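Local coordinates for protein Glp_546_48378_50642 (Giardia intestinalis, PDB 2QVW) that cleaves double-stranded RNA in the RNA interference pathway, producing the short duplexes of 21 to 23 base pairs that direct destruction of matching RNAs, at residues T14-S19 with D257-Q262; R41-A46 with A263-P268; N95-P100 with H273-Q278. One frame throughout, in Å; residues are numbered along the deposited sequence.

Contact 1 of 3, residues T14-S19 with D257-Q262; sequences TTRGPS and DLIRVQ
Over one face of the R260 guanidinium sits the hydroxyl of S19, with OG 3.7 Å from NH1, too far for a bond. That NH1 is instead hydrogen-bonded to the carbonyl of H20, and W21 offers the same arginine a cation-pi contact. At the other end of the interface the R16 guanidinium has I259 CD1 at its edge, near its plane, while L258 CD2 and Q262 OE1 approach obliquely. The R16 chain turns about its CG-CD bond (chi3 54°) and runs across the L258 side chain at about a right angle, with NE 3.4 Å from L258 CD2. R16 CD packs 3.8 Å from I259 CD1. Q262 reaches out fully extended, and its amide is tilted 53° from the guanidinium rather than stacked on it. The polar ends find backbone partners in one nearby loop: R16 NH2 the carbonyl of H226, Q262 NE2 that of K224. I259 CG2 closes the middle, 3.9 Å from S19 CB. The arrangement is that of a tight beta hairpin, closed by the hydrogen bond from T14 N to G17 O (3.1 Å) between strands 6-13 and 18-25 of the N-terminal antiparallel sheet, set against the start of the short helix 260-264.

Contact 2 of 3, residues R41-A46 with A263-P268; sequences RGLPAA and ALQFLP
L43 and A46 hold the ring of F266 between them in a two-sided CH-pi sandwich, at the junction where the short helix 260-264 passes through a type I turn (L264 to L267) into the long helix 267-284. L43 lies in the loop after strand 35-37, and A46 opens strand 46-49 at its end, both strands belonging to the N-terminal sheet. Along L43, CB starts 3.8 Å from F266 CZ, and CG keeps to the same corner of the ring. There the chain forks. CD1 turns to the rim, nearest to F266 CE2, whereas CD2 lies over the face, 4.0 Å from the centroid and only 14° off the ring normal. CD2 also borders the CB of Q265, so this one methyl touches two successive residues of the turn. With CG between backbone N and carbonyl carbon (chi1 45°), the fork faces the ring. From the opposite face A46 CB completes the sandwich, 4.2 Å from the centroid. The contact is thus mostly apolar, and no hydrogen bond crosses between the two segments. Backbone oxygens border the ring at its edge: P44 O near CZ, and, in the ring plane, A263 O, which also accepts a 3.0 Å hydrogen bond from F266 N.

Contact 3 of 3, residues N95-P100 with H273-Q278; sequences NEYTFP and HICDIQ
A buried aspartate in the middle of a helix, D276, turns its carboxylate outward to grip the backbone of a neighbouring loop at T98. Its OD1 accepts a hydrogen bond from T98 N at 3.1 Å, with an N-H...O angle of 159°. The donor comes in on the syn side, slightly out of the carboxylate plane. The second oxygen, OD2, lies 3.0 Å from T98 OG1, a hydroxyl that is also hydrogen-bonded to Y299 OH. With CG anti to the backbone N (chi1 -164°), the carboxylate is carried off the helix toward the loop, and the T98 and D276 side chains cross at about a right angle.

Y97, one residue earlier, lies alongside. Its side chain runs past that of D276 in the opposite direction, with the ring plane 81° from the carboxylate plane and Y97 CB 4.0 Å from D276 OD1. Further out, C275 SG approaches the same ring, 4.1 Å from Y97 OH and 5.5 Å from the Y97 ring centroid, an oblique sulfur-aromatic contact. A bound manganese ion lies about 6 Å from the Y97 side chain. Around these residues, E96 forms a salt bridge with K272, and T98 O accepts a bond from R307 NH1.

Here helix 267-284, the connector that leads from the PAZ region toward the RNase III domains, is joined to the N-terminal domain. The chemistry implies a carboxylate whose one settled bond across the contact comes from a backbone N-H, its ion pair with R320 being long and weak; that positive charge and the T98 N-H would probably favour the ionised form.

The three contacts follow two successive helices across the N-terminal domain. Contacts 1 and 2 share helix 260-264, lie about 10 Å apart between centres and touch directly, for instance where T14 CG2 packs 3.3 Å from A46 CB. Contacts 2 and 3 share helix 267-284; their centres are about 17 Å apart and they do not meet. Contact 1, the most peripheral, is partly buried and mixes arginine chains with aliphatic groups, sending its polar ends to partners beyond the two segments. Contacts 2 and 3 are buried but differ in kind: segment 41-46 meets an aromatic ring, whereas segment 95-100 offers a backbone N-H to a carboxylate.

Contact 1 of 3, residues T14-S19 with D257-Q262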
loop_
_atom_site.group_PDB
_atom_site.type_symbol
_atom_site.label_atom_id
_atom_site.label_comp_id
_atom_site.label_asym_id
_atom_site.label_seq_id
_atom_site.Cartn_x
_atom_site.Cartn_y
_atom_site.Cartn_z
ATOM N N THR A 14 -20.385 11.228 12.967
ATOM C CA THR A 14 -21.730 10.920 12.511
ATOM C C THR A 14 -22.400 12.225 12.115
ATOM O O THR A 14 -21.825 13.307 12.252
ATOM C CB THR A 14 -22.591 10.255 13.593
ATOM O OG1 THR A 14 -22.639 11.094 14.749
ATOM C CG2 THR A 14 -22.031 8.924 13.964
ATOM N N THR A 15 -23.616 12.108 11.607
ATOM C CA THR A 15 -24.382 13.267 11.200
ATOM C C THR A 15 -24.261 14.382 12.234
ATOM O O THR A 15 -24.032 15.538 11.882
ATOM C CB THR A 15 -25.871 12.895 11.020
ATOM O OG1 THR A 15 -26.035 12.160 9.798
ATOM C CG2 THR A 15 -26.741 14.134 11.000
ATOM N N ARG A 16 -24.398 14.027 13.508
ATOM C CA ARG A 16 -24.328 15.005 14.592
ATOM C C ARG A 16 -22.958 15.614 14.808
ATOM O O ARG A 16 -22.838 16.828 14.930
ATOM C CB ARG A 16 -24.830 14.391 15.897
ATOM C CG ARG A 16 -24.735 12.875 15.957
ATOM C CD ARG A 16 -25.392 12.355 17.226
ATOM N NE ARG A 16 -26.776 12.823 17.370
ATOM C CZ ARG A 16 -27.816 12.331 16.702
ATOM N NH1 ARG A 16 -27.646 11.348 15.829
ATOM N NH2 ARG A 16 -29.032 12.818 16.911
ATOM N N GLY A 17 -21.920 14.789 14.860
ATOM C CA GLY A 17 -20.600 15.345 15.057
ATOM C C GLY A 17 -19.514 14.341 15.366
ATOM O O GLY A 17 -19.739 13.126 15.316
ATOM N N PRO A 18 -18.304 14.836 15.684
ATOM C CA PRO A 18 -17.103 14.063 16.020
ATOM C C PRO A 18 -16.930 13.714 17.513
ATOM O O PRO A 18 -17.168 14.545 18.394
ATOM C CB PRO A 18 -15.992 14.968 15.524
ATOM C CG PRO A 18 -16.517 16.330 15.901
ATOM C CD PRO A 18 -17.956 16.252 15.444
ATOM N N SER A 19 -16.503 12.480 17.774
ATOM C CA SER A 19 -16.273 11.989 19.128
ATOM C C SER A 19 -14.852 11.445 19.161
ATOM O O SER A 19 -14.539 10.473 18.476
ATOM C CB SER A 19 -17.258 10.880 19.454
ATOM O OG SER A 19 -17.057 10.403 20.765
ATOM N N ASP A 257 -22.835 12.544 27.083
ATOM C CA ASP A 257 -23.847 13.189 26.263
ATOM C C ASP A 257 -23.944 12.361 24.986
ATOM O O ASP A 257 -22.969 11.722 24.590
ATOM C CB ASP A 257 -23.437 14.636 25.959
ATOM C CG ASP A 257 -22.320 14.731 24.945
ATOM O OD1 ASP A 257 -21.246 14.129 25.160
ATOM O OD2 ASP A 257 -22.521 15.419 23.926
ATOM N N LEU A 258 -25.118 12.362 24.357
ATOM C CA LEU A 258 -25.366 11.590 23.134
ATOM C C LEU A 258 -24.100 11.348 22.313
ATOM O O LEU A 258 -23.630 10.214 22.222
ATOM C CB LEU A 258 -26.434 12.279 22.272
ATOM C CG LEU A 258 -27.130 11.413 21.213
ATOM C CD1 LEU A 258 -27.818 10.216 21.864
ATOM C CD2 LEU A 258 -28.148 12.258 20.472
ATOM N N ILE A 259 -23.550 12.400 21.718
ATOM C CA ILE A 259 -22.332 12.251 20.943
ATOM C C ILE A 259 -21.499 11.183 21.641
ATOM O O ILE A 259 -21.284 10.094 21.099
ATOM C CB ILE A 259 -21.565 13.589 20.879
ATOM C CG1 ILE A 259 -22.194 14.492 19.807
ATOM C CG2 ILE A 259 -20.089 13.341 20.589
ATOM C CD1 ILE A 259 -23.717 14.566 19.849
ATOM N N ARG A 260 -21.066 11.485 22.860
ATOM C CA ARG A 260 -20.289 10.536 23.643
ATOM C C ARG A 260 -20.928 9.163 23.583
ATOM O O ARG A 260 -20.410 8.267 22.927
ATOM C CB ARG A 260 -20.193 10.982 25.105
ATOM C CG ARG A 260 -19.026 11.897 25.365
ATOM C CD ARG A 260 -17.726 11.218 24.964
ATOM N NE ARG A 260 -16.679 12.203 24.724
ATOM C CZ ARG A 260 -15.475 11.917 24.243
ATOM N NH1 ARG A 260 -15.142 10.673 23.943
ATOM N NH2 ARG A 260 -14.605 12.885 24.056
ATOM N N VAL A 261 -22.062 9.008 24.255
ATOM C CA VAL A 261 -22.746 7.729 24.287
ATOM C C VAL A 261 -22.694 7.027 22.935
ATOM O O VAL A 261 -21.737 6.309 22.657
ATOM C CB VAL A 261 -24.200 7.891 24.731
ATOM C CG1 VAL A 261 -24.808 6.540 24.996
ATOM C CG2 VAL A 261 -24.264 8.738 25.981
ATOM N N GLN A 262 -23.702 7.232 22.092
ATOM C CA GLN A 262 -23.741 6.589 20.775
ATOM C C GLN A 262 -22.381 6.373 20.101
ATOM O O GLN A 262 -22.132 5.322 19.521
ATOM C CB GLN A 262 -24.640 7.378 19.829
ATOM C CG GLN A 262 -24.606 6.872 18.398
ATOM C CD GLN A 262 -25.524 7.654 17.486
ATOM O OE1 GLN A 262 -25.477 8.884 17.446
ATOM N NE2 GLN A 262 -26.361 6.945 16.743
#

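Contact 2 of 3, residues R41-A46 with A263-P268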
loop_
_atom_site.group_PDB
_atom_site.type_symbol
_atom_site.label_atom_id
_atom_site.label_comp_id
_atom_site.label_asym_id
_atom_site.label_seq_id
_atom_site.Cartn_x
_atom_site.Cartn_y
_atom_site.Cartn_z
ATOM N N ARG A 41 -27.978 -2.078 12.957
ATOM C CA ARG A 41 -28.097 -2.503 14.361
ATOM C C ARG A 41 -28.495 -1.451 15.395
ATOM O O ARG A 41 -27.940 -1.418 16.486
ATOM C CB ARG A 41 -26.798 -3.174 14.832
ATOM C CG ARG A 41 -26.241 -4.235 13.900
ATOM C CD ARG A 41 -25.238 -3.608 12.968
ATOM N NE ARG A 41 -23.863 -3.994 13.264
ATOM C CZ ARG A 41 -22.826 -3.163 13.190
ATOM N NH1 ARG A 41 -23.011 -1.894 12.832
ATOM N NH2 ARG A 41 -21.604 -3.599 13.473
ATOM N N GLY A 42 -29.463 -0.607 15.067
ATOM C CA GLY A 42 -29.876 0.406 16.012
ATOM C C GLY A 42 -29.102 1.692 15.845
ATOM O O GLY A 42 -29.660 2.775 16.016
ATOM N N LEU A 43 -27.813 1.586 15.531
ATOM C CA LEU A 43 -26.977 2.770 15.316
ATOM C C LEU A 43 -26.734 2.992 13.807
ATOM O O LEU A 43 -26.508 2.044 13.066
ATOM C CB LEU A 43 -25.663 2.631 16.083
ATOM C CG LEU A 43 -24.960 1.282 15.994
ATOM C CD1 LEU A 43 -24.393 1.071 14.592
ATOM C CD2 LEU A 43 -23.861 1.242 17.024
ATOM N N PRO A 44 -26.776 4.260 13.355
ATOM C CA PRO A 44 -26.611 4.792 11.997
ATOM C C PRO A 44 -25.197 4.905 11.446
ATOM O O PRO A 44 -24.226 4.965 12.198
ATOM C CB PRO A 44 -27.245 6.156 12.115
ATOM C CG PRO A 44 -26.649 6.611 13.423
ATOM C CD PRO A 44 -26.803 5.378 14.319
ATOM N N ALA A 45 -25.109 4.977 10.119
ATOM C CA ALA A 45 -23.836 5.092 9.418
ATOM C C ALA A 45 -22.934 6.142 10.065
ATOM O O ALA A 45 -23.397 7.188 10.494
ATOM C CB ALA A 45 -24.082 5.444 7.954
ATOM N N ALA A 46 -21.642 5.844 10.123
ATOM C CA ALA A 46 -20.625 6.718 10.709
ATOM C C ALA A 46 -19.249 6.417 10.111
ATOM O O ALA A 46 -19.093 5.496 9.311
ATOM C CB ALA A 46 -20.579 6.513 12.204
ATOM N N ALA A 263 -21.505 7.366 20.161
ATOM C CA ALA A 263 -20.198 7.210 19.545
ATOM C C ALA A 263 -19.540 5.944 20.083
ATOM O O ALA A 263 -18.878 5.213 19.351
ATOM C CB ALA A 263 -19.331 8.412 19.841
ATOM N N LEU A 264 -19.752 5.699 21.370
ATOM C CA LEU A 264 -19.206 4.555 22.087
ATOM C C LEU A 264 -19.801 3.249 21.607
ATOM O O LEU A 264 -19.298 2.179 21.916
ATOM C CB LEU A 264 -19.458 4.743 23.591
ATOM C CG LEU A 264 -19.860 3.557 24.463
ATOM C CD1 LEU A 264 -18.633 2.914 25.057
ATOM C CD2 LEU A 264 -20.787 4.048 25.562
ATOM N N GLN A 265 -20.883 3.330 20.857
ATOM C CA GLN A 265 -21.494 2.118 20.347
ATOM C C GLN A 265 -20.673 1.614 19.152
ATOM O O GLN A 265 -20.913 0.541 18.614
ATOM C CB GLN A 265 -22.929 2.407 19.921
ATOM C CG GLN A 265 -23.802 3.015 21.006
ATOM C CD GLN A 265 -23.829 2.181 22.258
ATOM O OE1 GLN A 265 -24.074 0.973 22.214
ATOM N NE2 GLN A 265 -23.584 2.819 23.391
ATOM N N PHE A 266 -19.688 2.401 18.745
ATOM C CA PHE A 266 -18.844 2.031 17.624
ATOM C C PHE A 266 -17.442 1.674 18.070
ATOM O O PHE A 266 -16.494 1.857 17.319
ATOM C CB PHE A 266 -18.756 3.171 16.615
ATOM C CG PHE A 266 -20.053 3.484 15.932
ATOM C CD1 PHE A 266 -20.869 4.518 16.390
ATOM C CD2 PHE A 266 -20.459 2.750 14.826
ATOM C CE1 PHE A 266 -22.074 4.819 15.754
ATOM C CE2 PHE A 266 -21.656 3.040 14.185
ATOM C CZ PHE A 266 -22.468 4.079 14.650
ATOM N N LEU A 267 -17.301 1.191 19.297
ATOM C CA LEU A 267 -15.990 0.802 19.783
ATOM C C LEU A 267 -15.799 -0.697 19.618
ATOM O O LEU A 267 -14.683 -1.163 19.356
ATOM C CB LEU A 267 -15.797 1.202 21.245
ATOM C CG LEU A 267 -15.583 2.690 21.490
ATOM C CD1 LEU A 267 -15.183 2.890 22.933
ATOM C CD2 LEU A 267 -14.510 3.230 20.562
ATOM N N PRO A 268 -16.878 -1.483 19.779
ATOM C CA PRO A 268 -16.670 -2.917 19.604
ATOM C C PRO A 268 -16.046 -3.096 18.214
ATOM O O PRO A 268 -15.120 -3.895 18.023
ATOM C CB PRO A 268 -18.086 -3.469 19.683
ATOM C CG PRO A 268 -18.769 -2.511 20.600
ATOM C CD PRO A 268 -18.288 -1.193 20.091
#

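Contact 3 of 3, residues N95-P100 with H273-Q278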
loop_
_atom_site.group_PDB
_atom_site.type_symbol
_atom_site.label_atom_id
_atom_site.label_comp_id
_atom_site.label_asym_id
_atom_site.label_seq_id
_atom_site.Cartn_x
_atom_site.Cartn_y
_atom_site.Cartn_z
ATOM N N ASN A 95 -17.871 -14.275 8.995
ATOM C CA ASN A 95 -18.414 -13.424 7.936
ATOM C C ASN A 95 -18.070 -11.945 8.082
ATOM O O ASN A 95 -18.270 -11.154 7.162
ATOM C CB ASN A 95 -19.932 -13.567 7.881
ATOM C CG ASN A 95 -20.602 -13.086 9.141
ATOM O OD1 ASN A 95 -20.426 -13.670 10.206
ATOM N ND2 ASN A 95 -21.365 -12.005 9.033
ATOM N N GLU A 96 -17.557 -11.576 9.245
ATOM C CA GLU A 96 -17.213 -10.193 9.501
ATOM C C GLU A 96 -15.740 -9.845 9.361
ATOM O O GLU A 96 -15.295 -8.819 9.874
ATOM C CB GLU A 96 -17.689 -9.796 10.886
ATOM C CG GLU A 96 -19.011 -9.109 10.879
ATOM C CD GLU A 96 -19.426 -8.702 12.255
ATOM O OE1 GLU A 96 -19.829 -9.594 13.026
ATOM O OE2 GLU A 96 -19.332 -7.499 12.570
ATOM N N TYR A 97 -14.981 -10.694 8.679
ATOM C CA TYR A 97 -13.566 -10.431 8.460
ATOM C C TYR A 97 -13.400 -10.020 6.997
ATOM O O TYR A 97 -14.295 -10.239 6.178
ATOM C CB TYR A 97 -12.715 -11.673 8.752
ATOM C CG TYR A 97 -12.681 -12.110 10.204
ATOM C CD1 TYR A 97 -13.794 -12.693 10.805
ATOM C CD2 TYR A 97 -11.535 -11.933 10.975
ATOM C CE1 TYR A 97 -13.769 -13.087 12.142
ATOM C CE2 TYR A 97 -11.496 -12.321 12.312
ATOM C CZ TYR A 97 -12.615 -12.896 12.896
ATOM O OH TYR A 97 -12.588 -13.256 14.236
ATOM N N THR A 98 -12.257 -9.424 6.675
ATOM C CA THR A 98 -11.993 -8.987 5.314
ATOM C C THR A 98 -11.720 -10.198 4.428
ATOM O O THR A 98 -11.881 -10.142 3.206
ATOM C CB THR A 98 -10.794 -8.043 5.266
ATOM O OG1 THR A 98 -11.013 -6.963 6.183
ATOM C CG2 THR A 98 -10.619 -7.485 3.864
ATOM N N PHE A 99 -11.302 -11.289 5.056
ATOM C CA PHE A 99 -11.036 -12.520 4.346
ATOM C C PHE A 99 -11.629 -13.656 5.149
ATOM O O PHE A 99 -10.904 -14.445 5.735
ATOM C CB PHE A 99 -9.538 -12.709 4.187
ATOM C CG PHE A 99 -8.878 -11.598 3.434
ATOM C CD1 PHE A 99 -9.042 -11.476 2.058
ATOM C CD2 PHE A 99 -8.127 -10.640 4.108
ATOM C CE1 PHE A 99 -8.469 -10.408 1.367
ATOM C CE2 PHE A 99 -7.553 -9.576 3.429
ATOM C CZ PHE A 99 -7.723 -9.457 2.060
ATOM N N PRO A 100 -12.970 -13.744 5.186
ATOM C CA PRO A 100 -13.709 -14.774 5.915
ATOM C C PRO A 100 -13.349 -16.208 5.538
ATOM O O PRO A 100 -13.734 -17.152 6.222
ATOM C CB PRO A 100 -15.165 -14.430 5.601
ATOM C CG PRO A 100 -15.084 -13.822 4.249
ATOM C CD PRO A 100 -13.901 -12.908 4.405
ATOM N N HIS A 273 -11.961 -4.153 14.357
ATOM C CA HIS A 273 -11.078 -3.700 13.304
ATOM C C HIS A 273 -9.683 -4.215 13.579
ATOM O O HIS A 273 -9.064 -4.863 12.737
ATOM C CB HIS A 273 -11.072 -2.183 13.262
ATOM C CG HIS A 273 -10.365 -1.618 12.072
ATOM N ND1 HIS A 273 -10.712 -1.939 10.779
ATOM C CD2 HIS A 273 -9.341 -0.738 11.980
ATOM C CE1 HIS A 273 -9.933 -1.280 9.942
ATOM N NE2 HIS A 273 -9.092 -0.544 10.645
ATOM N N ILE A 274 -9.193 -3.920 14.774
ATOM C CA ILE A 274 -7.874 -4.366 15.194
ATOM C C ILE A 274 -7.786 -5.887 15.097
ATOM O O ILE A 274 -6.759 -6.433 14.709
ATOM C CB ILE A 274 -7.598 -3.937 16.653
ATOM C CG1 ILE A 274 -7.541 -2.411 16.740
ATOM C CG2 ILE A 274 -6.299 -4.520 17.137
ATOM C CD1 ILE A 274 -7.263 -1.893 18.120
ATOM N N CYS A 275 -8.871 -6.561 15.463
ATOM C CA CYS A 275 -8.922 -8.017 15.419
ATOM C C CYS A 275 -8.901 -8.458 13.968
ATOM O O CYS A 275 -8.225 -9.423 13.595
ATOM C CB CYS A 275 -10.199 -8.522 16.088
ATOM S SG CYS A 275 -10.393 -10.314 16.018
ATOM N N ASP A 276 -9.662 -7.741 13.151
ATOM C CA ASP A 276 -9.739 -8.032 11.728
ATOM C C ASP A 276 -8.301 -8.021 11.233
ATOM O O ASP A 276 -7.737 -9.059 10.868
ATOM C CB ASP A 276 -10.550 -6.938 11.024
ATOM C CG ASP A 276 -11.025 -7.339 9.632
ATOM O OD1 ASP A 276 -10.555 -8.361 9.083
ATOM O OD2 ASP A 276 -11.874 -6.608 9.081
ATOM N N ILE A 277 -7.715 -6.829 11.255
ATOM C CA ILE A 277 -6.342 -6.636 10.829
ATOM C C ILE A 277 -5.452 -7.795 11.276
ATOM O O ILE A 277 -5.083 -8.648 10.470
ATOM C CB ILE A 277 -5.765 -5.335 11.410
ATOM C CG1 ILE A 277 -6.572 -4.128 10.917
ATOM C CG2 ILE A 277 -4.313 -5.198 11.014
ATOM C CD1 ILE A 277 -5.943 -2.793 11.256
ATOM N N GLN A 278 -5.115 -7.818 12.563
ATOM C CA GLN A 278 -4.266 -8.869 13.118
ATOM C C GLN A 278 -4.473 -10.231 12.477
ATOM O O GLN A 278 -3.514 -10.919 12.128
ATOM C CB GLN A 278 -4.493 -9.002 14.618
ATOM C CG GLN A 278 -3.891 -7.892 15.428
ATOM C CD GLN A 278 -3.664 -8.310 16.858
ATOM O OE1 GLN A 278 -4.608 -8.676 17.577
ATOM N NE2 GLN A 278 -2.404 -8.268 17.287
#